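Local coordinates for protein uncharacterized N-acetyltransferase D2E76_00625 (Mycobacteroides abscessus, PDB 6YCA) that probably transfers acetyl groups from acetyl coenzyme A to amino groups, as a GNAT-family Eis enzyme that is unable to modify aminoglycosides, at residues 224-229 / 262-267; 188-193 / 255-260. All blocks are in the same frame, centred on the assembly; numbering follows the deposited sequence.

Contact 1 (224-229 / 262-267); sequences VTHPDG and YRALVG
At His226 and Leu265 the end of strand 224-226 lies against helix 262-267 at 157°, nearly antiparallel, with 8.8 Å between the axes. Leu265 supplies most of the helix's share. Its two methyls diverge: Leu265 CD2 reaches Val224 O at 3.9 Å and His226 CB at 4.2 Å, while Leu265 CD1 lies 3.7 Å from Gly229 C. The branched end thus spans both arms of the turn, and Gly229, having no side chain, lets CD1 come down onto its backbone. Val224 adds a looser apolar contact. The imidazole of His226, with CG anti to the backbone N (chi1 -176°), reaches the preceding helix residue, where His226 CD2 meets Ala264 CB at 3.6 Å; alanine suits the spot because its single methyl lets the ring lie close. His226 ND1 accepts a hydrogen bond from Asp228 N at 2.9 Å, the donor tilted from the ring plane, which helps fix the ring's rotation. His226 to Gly229 form a type I turn, the tip of a two-residue beta hairpin joining strands 222-226 and 229-235. In this second GNAT region, helix 259-270 packs on the hairpin, Leu265 also touching Val231 of strand 229-235 and Leu254 of strand 248-256.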
loop_
_atom_site.group_PDB
_atom_site.type_symbol
_atom_site.label_atom_id
_atom_site.label_comp_id
_atom_site.label_asym_id
_atom_site.label_seq_id
_atom_site.Cartn_x
_atom_site.Cartn_y
_atom_site.Cartn_z
ATOM N N VAL A 224 27.355 -4.418 -20.886
ATOM C CA VAL A 224 28.203 -5.594 -20.785
ATOM C C VAL A 224 28.060 -6.388 -22.072
ATOM O O VAL A 224 26.949 -6.578 -22.579
ATOM C CB VAL A 224 27.825 -6.426 -19.547
ATOM C CG1 VAL A 224 28.495 -7.783 -19.587
ATOM C CG2 VAL A 224 28.213 -5.663 -18.287
ATOM N N THR A 225 29.186 -6.835 -22.606
ATOM C CA THR A 225 29.226 -7.438 -23.922
ATOM C C THR A 225 29.681 -8.890 -23.839
ATOM O O THR A 225 30.318 -9.321 -22.872
ATOM C CB THR A 225 30.165 -6.644 -24.845
ATOM O OG1 THR A 225 30.046 -7.129 -26.185
ATOM C CG2 THR A 225 31.598 -6.794 -24.395
ATOM N N HIS A 226 29.334 -9.633 -24.883
ATOM C CA HIS A 226 29.763 -10.985 -25.187
ATOM C C HIS A 226 30.139 -11.011 -26.660
ATOM O O HIS A 226 29.680 -10.157 -27.425
ATOM C CB HIS A 226 28.611 -11.972 -24.945
ATOM C CG HIS A 226 28.989 -13.409 -25.140
ATOM N ND1 HIS A 226 28.914 -14.039 -26.364
ATOM C CD2 HIS A 226 29.449 -14.339 -24.270
ATOM C CE1 HIS A 226 29.315 -15.290 -26.242
ATOM N NE2 HIS A 226 29.640 -15.500 -24.980
ATOM N N PRO A 227 31.018 -11.930 -27.083
ATOM C CA PRO A 227 31.326 -12.027 -28.517
ATOM C C PRO A 227 30.100 -12.144 -29.417
ATOM O O PRO A 227 30.167 -11.783 -30.595
ATOM C CB PRO A 227 32.210 -13.275 -28.595
ATOM C CG PRO A 227 32.938 -13.270 -27.300
ATOM C CD PRO A 227 31.974 -12.708 -26.272
ATOM N N ASP A 228 28.969 -12.613 -28.882
ATOM C CA ASP A 228 27.765 -12.800 -29.683
ATOM C C ASP A 228 26.539 -12.134 -29.063
ATOM O O ASP A 228 25.413 -12.601 -29.258
ATOM C CB ASP A 228 27.503 -14.281 -29.954
ATOM C CG ASP A 228 28.574 -14.914 -30.826
ATOM O OD1 ASP A 228 28.966 -14.293 -31.831
ATOM O OD2 ASP A 228 29.025 -16.035 -30.511
ATOM N N GLY A 229 26.726 -11.040 -28.335
ATOM C CA GLY A 229 25.594 -10.317 -27.788
ATOM C C GLY A 229 26.033 -9.305 -26.752
ATOM O O GLY A 229 27.223 -9.146 -26.467
ATOM N N TYR A 262 23.430 -16.009 -24.611
ATOM C CA TYR A 262 22.282 -15.831 -23.726
ATOM C C TYR A 262 22.625 -16.234 -22.297
ATOM O O TYR A 262 22.393 -15.472 -21.350
ATOM C CB TYR A 262 21.093 -16.645 -24.240
ATOM C CG TYR A 262 19.882 -16.606 -23.330
ATOM C CD1 TYR A 262 19.019 -15.516 -23.344
ATOM C CD2 TYR A 262 19.600 -17.651 -22.456
ATOM C CE1 TYR A 262 17.906 -15.467 -22.521
ATOM C CE2 TYR A 262 18.491 -17.611 -21.623
ATOM C CZ TYR A 262 17.647 -16.513 -21.660
ATOM O OH TYR A 262 16.543 -16.457 -20.837
ATOM N N ARG A 263 23.191 -17.433 -22.122
ATOM C CA ARG A 263 23.516 -17.902 -20.778
ATOM C C ARG A 263 24.618 -17.065 -20.144
ATOM O O ARG A 263 24.545 -16.739 -18.953
ATOM C CB ARG A 263 23.876 -19.388 -20.799
ATOM C CG ARG A 263 22.708 -20.303 -21.144
ATOM C CD ARG A 263 23.111 -21.758 -21.033
ATOM N NE ARG A 263 24.131 -22.090 -22.021
ATOM C CZ ARG A 263 23.880 -22.656 -23.199
ATOM N NH1 ARG A 263 22.635 -22.965 -23.538
ATOM N NH2 ARG A 263 24.875 -22.921 -24.038
ATOM N N ALA A 264 25.639 -16.693 -20.923
ATOM C CA ALA A 264 26.723 -15.888 -20.368
ATOM C C ALA A 264 26.218 -14.522 -19.923
ATOM O O ALA A 264 26.557 -14.055 -18.829
ATOM C CB ALA A 264 27.844 -15.742 -21.392
ATOM N N LEU A 265 25.379 -13.880 -20.742
ATOM C CA LEU A 265 24.853 -12.565 -20.383
ATOM C C LEU A 265 23.917 -12.640 -19.186
ATOM O O LEU A 265 24.003 -11.811 -18.276
ATOM C CB LEU A 265 24.161 -11.922 -21.581
ATOM C CG LEU A 265 25.119 -11.470 -22.678
ATOM C CD1 LEU A 265 24.348 -11.014 -23.896
ATOM C CD2 LEU A 265 26.003 -10.361 -22.146
ATOM N N VAL A 266 23.003 -13.613 -19.178
ATOM C CA VAL A 266 22.125 -13.792 -18.023
ATOM C C VAL A 266 22.932 -14.172 -16.788
ATOM O O VAL A 266 22.683 -13.667 -15.683
ATOM C CB VAL A 266 21.038 -14.837 -18.338
ATOM C CG1 VAL A 266 20.294 -15.229 -17.073
ATOM C CG2 VAL A 266 20.076 -14.290 -19.375
ATOM N N GLY A 267 23.919 -15.058 -16.957
ATOM C CA GLY A 267 24.772 -15.431 -15.844
ATOM C C GLY A 267 25.541 -14.265 -15.259
ATOM O O GLY A 267 25.758 -14.209 -14.047
#

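Contact 2 (188-193 / 255-260); sequences AAIYER and VAHSDE
His257 NE2 donates a hydrogen bond to Ile190 O, a carbonyl in the last turn of helix 184-192, at 2.5 Å as modelled, a doubtful length. The bond is bent, with an N-H...O angle of 138°, and the donor stands above the carbonyl plane, while the oxygen is itself tilted from the imidazole plane. Histidine suits the place because it brings an N-H on a flat ring that can also be packed against. Beside the bond, Ile190 CG2 lies 4.0 Å from His257 NE2, an apolar flank to the polar tip.

One face of the ring receives Arg193. With chi1 at 53°, CG of Arg193 sits between the backbone N and the carbonyl carbon, and from there it makes a CH-pi contact 3.9 Å from the centroid of the His257 ring. The chain then runs extended to NE, carrying the guanidinium past the ring with the two planes 46° apart, so they are not stacked. Its NH2 ends in a salt bridge with Asp228, which holds the arginine across the histidine.

Deeper in, Val255 CG2 meets the edge of the Tyr191 ring, 3.9 Å from Tyr191 CD1. Both residues are buried, and tyrosine suits the site because its ring packs on the valine while its OH bonds to Val200 O; Arg202 makes a cation-pi contact with the same ring. Beyond His257, Ser258 is the N-cap of helix 259-270, its OG weakly accepting a bond from Glu260 N. The contact therefore docks the end of helix 184-192 on the second GNAT region, at the passage from strand 248-256 into helix 259-270, with Tyr230 of the adjoining strand 229-235 packing against both Ile190 and Val255.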
loop_
_atom_site.group_PDB
_atom_site.type_symbol
_atom_site.label_atom_id
_atom_site.label_comp_id
_atom_site.label_asym_id
_atom_site.label_seq_id
_atom_site.Cartn_x
_atom_site.Cartn_y
_atom_site.Cartn_z
ATOM N N ALA A 188 24.639 -1.080 -32.327
ATOM C CA ALA A 188 23.809 -1.322 -33.500
ATOM C C ALA A 188 24.419 -2.382 -34.399
ATOM O O ALA A 188 23.690 -3.182 -34.994
ATOM C CB ALA A 188 23.581 -0.023 -34.271
ATOM N N ALA A 189 25.754 -2.426 -34.482
ATOM C CA ALA A 189 26.417 -3.458 -35.272
ATOM C C ALA A 189 26.192 -4.842 -34.672
ATOM O O ALA A 189 26.049 -5.827 -35.407
ATOM C CB ALA A 189 27.907 -3.149 -35.403
ATOM N N ILE A 190 26.153 -4.944 -33.342
ATOM C CA ILE A 190 25.851 -6.232 -32.730
ATOM C C ILE A 190 24.398 -6.606 -32.990
ATOM O O ILE A 190 24.089 -7.757 -33.323
ATOM C CB ILE A 190 26.176 -6.225 -31.223
ATOM C CG1 ILE A 190 27.640 -5.868 -30.974
ATOM C CG2 ILE A 190 25.861 -7.581 -30.603
ATOM C CD1 ILE A 190 27.989 -5.788 -29.504
ATOM N N TYR A 191 23.484 -5.635 -32.874
ATOM C CA TYR A 191 22.072 -5.928 -33.098
ATOM C C TYR A 191 21.805 -6.326 -34.544
ATOM O O TYR A 191 20.903 -7.130 -34.804
ATOM C CB TYR A 191 21.196 -4.727 -32.717
ATOM C CG TYR A 191 19.714 -4.969 -32.954
ATOM C CD1 TYR A 191 18.931 -5.611 -31.998
ATOM C CD2 TYR A 191 19.104 -4.583 -34.142
ATOM C CE1 TYR A 191 17.584 -5.849 -32.214
ATOM C CE2 TYR A 191 17.759 -4.820 -34.367
ATOM C CZ TYR A 191 17.004 -5.452 -33.401
ATOM O OH TYR A 191 15.667 -5.690 -33.623
ATOM N N GLU A 192 22.590 -5.798 -35.488
ATOM C CA GLU A 192 22.294 -5.992 -36.903
ATOM C C GLU A 192 22.172 -7.465 -37.278
ATOM O O GLU A 192 21.394 -7.810 -38.174
ATOM C CB GLU A 192 23.365 -5.306 -37.759
ATOM C CG GLU A 192 23.175 -5.489 -39.256
ATOM C CD GLU A 192 21.825 -4.994 -39.743
ATOM O OE1 GLU A 192 21.264 -4.061 -39.121
ATOM O OE2 GLU A 192 21.321 -5.550 -40.744
ATOM N N ARG A 193 22.906 -8.348 -36.603
ATOM C CA ARG A 193 22.824 -9.774 -36.890
ATOM C C ARG A 193 21.690 -10.484 -36.148
ATOM O O ARG A 193 21.760 -11.702 -35.953
ATOM C CB ARG A 193 24.188 -10.466 -36.787
ATOM C CG ARG A 193 24.953 -10.258 -35.509
ATOM C CD ARG A 193 26.397 -10.697 -35.730
ATOM N NE ARG A 193 27.056 -11.130 -34.503
ATOM C CZ ARG A 193 27.137 -12.392 -34.095
ATOM N NH1 ARG A 193 26.590 -13.370 -34.809
ATOM N NH2 ARG A 193 27.764 -12.675 -32.964
ATOM N N VAL A 255 20.331 -8.601 -26.087
ATOM C CA VAL A 255 20.465 -9.135 -27.434
ATOM C C VAL A 255 21.475 -10.268 -27.376
ATOM O O VAL A 255 22.625 -10.057 -26.974
ATOM C CB VAL A 255 20.908 -8.048 -28.420
ATOM C CG1 VAL A 255 21.061 -8.636 -29.805
ATOM C CG2 VAL A 255 19.907 -6.914 -28.423
ATOM N N ALA A 256 21.051 -11.468 -27.770
ATOM C CA ALA A 256 21.919 -12.643 -27.737
ATOM C C ALA A 256 21.664 -13.466 -28.989
ATOM O O ALA A 256 20.577 -14.030 -29.149
ATOM C CB ALA A 256 21.660 -13.479 -26.485
ATOM N N HIS A 257 22.675 -13.559 -29.855
ATOM C CA HIS A 257 22.578 -14.266 -31.126
ATOM C C HIS A 257 23.026 -15.711 -31.026
ATOM O O HIS A 257 23.136 -16.389 -32.053
ATOM C CB HIS A 257 23.400 -13.552 -32.197
ATOM C CG HIS A 257 23.120 -12.087 -32.292
ATOM N ND1 HIS A 257 21.873 -11.585 -32.600
ATOM C CD2 HIS A 257 23.929 -11.013 -32.130
ATOM C CE1 HIS A 257 21.924 -10.266 -32.614
ATOM N NE2 HIS A 257 23.160 -9.893 -32.335
ATOM N N SER A 258 23.282 -16.195 -29.815
ATOM C CA SER A 258 23.787 -17.535 -29.597
ATOM C C SER A 258 23.281 -18.004 -28.245
ATOM O O SER A 258 23.038 -17.193 -27.349
ATOM C CB SER A 258 25.319 -17.501 -29.589
ATOM O OG SER A 258 25.868 -18.723 -29.145
ATOM N N ASP A 259 23.104 -19.321 -28.106
ATOM C CA ASP A 259 22.713 -19.866 -26.808
ATOM C C ASP A 259 23.766 -19.562 -25.749
ATOM O O ASP A 259 23.432 -19.236 -24.603
ATOM C CB ASP A 259 22.450 -21.370 -26.912
ATOM C CG ASP A 259 21.158 -21.690 -27.646
ATOM O OD1 ASP A 259 20.350 -20.764 -27.867
ATOM O OD2 ASP A 259 20.955 -22.870 -28.007
ATOM N N GLU A 260 25.046 -19.649 -26.121
ATOM C CA GLU A 260 26.117 -19.340 -25.180
ATOM C C GLU A 260 26.085 -17.874 -24.772
ATOM O O GLU A 260 26.280 -17.546 -23.597
ATOM C CB GLU A 260 27.476 -19.728 -25.767
ATOM C CG GLU A 260 27.705 -21.232 -25.909
ATOM C CD GLU A 260 26.887 -21.884 -27.027
ATOM O OE1 GLU A 260 26.387 -21.163 -27.919
ATOM O OE2 GLU A 260 26.750 -23.130 -27.010
#

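The two contacts have centres 9 Å apart and meet at helix 259-270: contact 1 uses the body of that helix, contact 2 the strand end and loop that lead into it. Contact 1 is the more buried and relies on apolar packing, with no hydrogen bond across it; contact 2 is partly buried, and its exposed residue, Arg193, is charged. The hairpin turn of contact 1 joins them directly: besides the salt bridge of the turn, Asp228 O probably accepts a bond from His257 N, while Ala256 packs on Tyr262. Both also reach a neighbouring copy of the protein: Arg263 NH1 donates to Arg384 O of the second subunit, and Ala256 packs on that same Arg384.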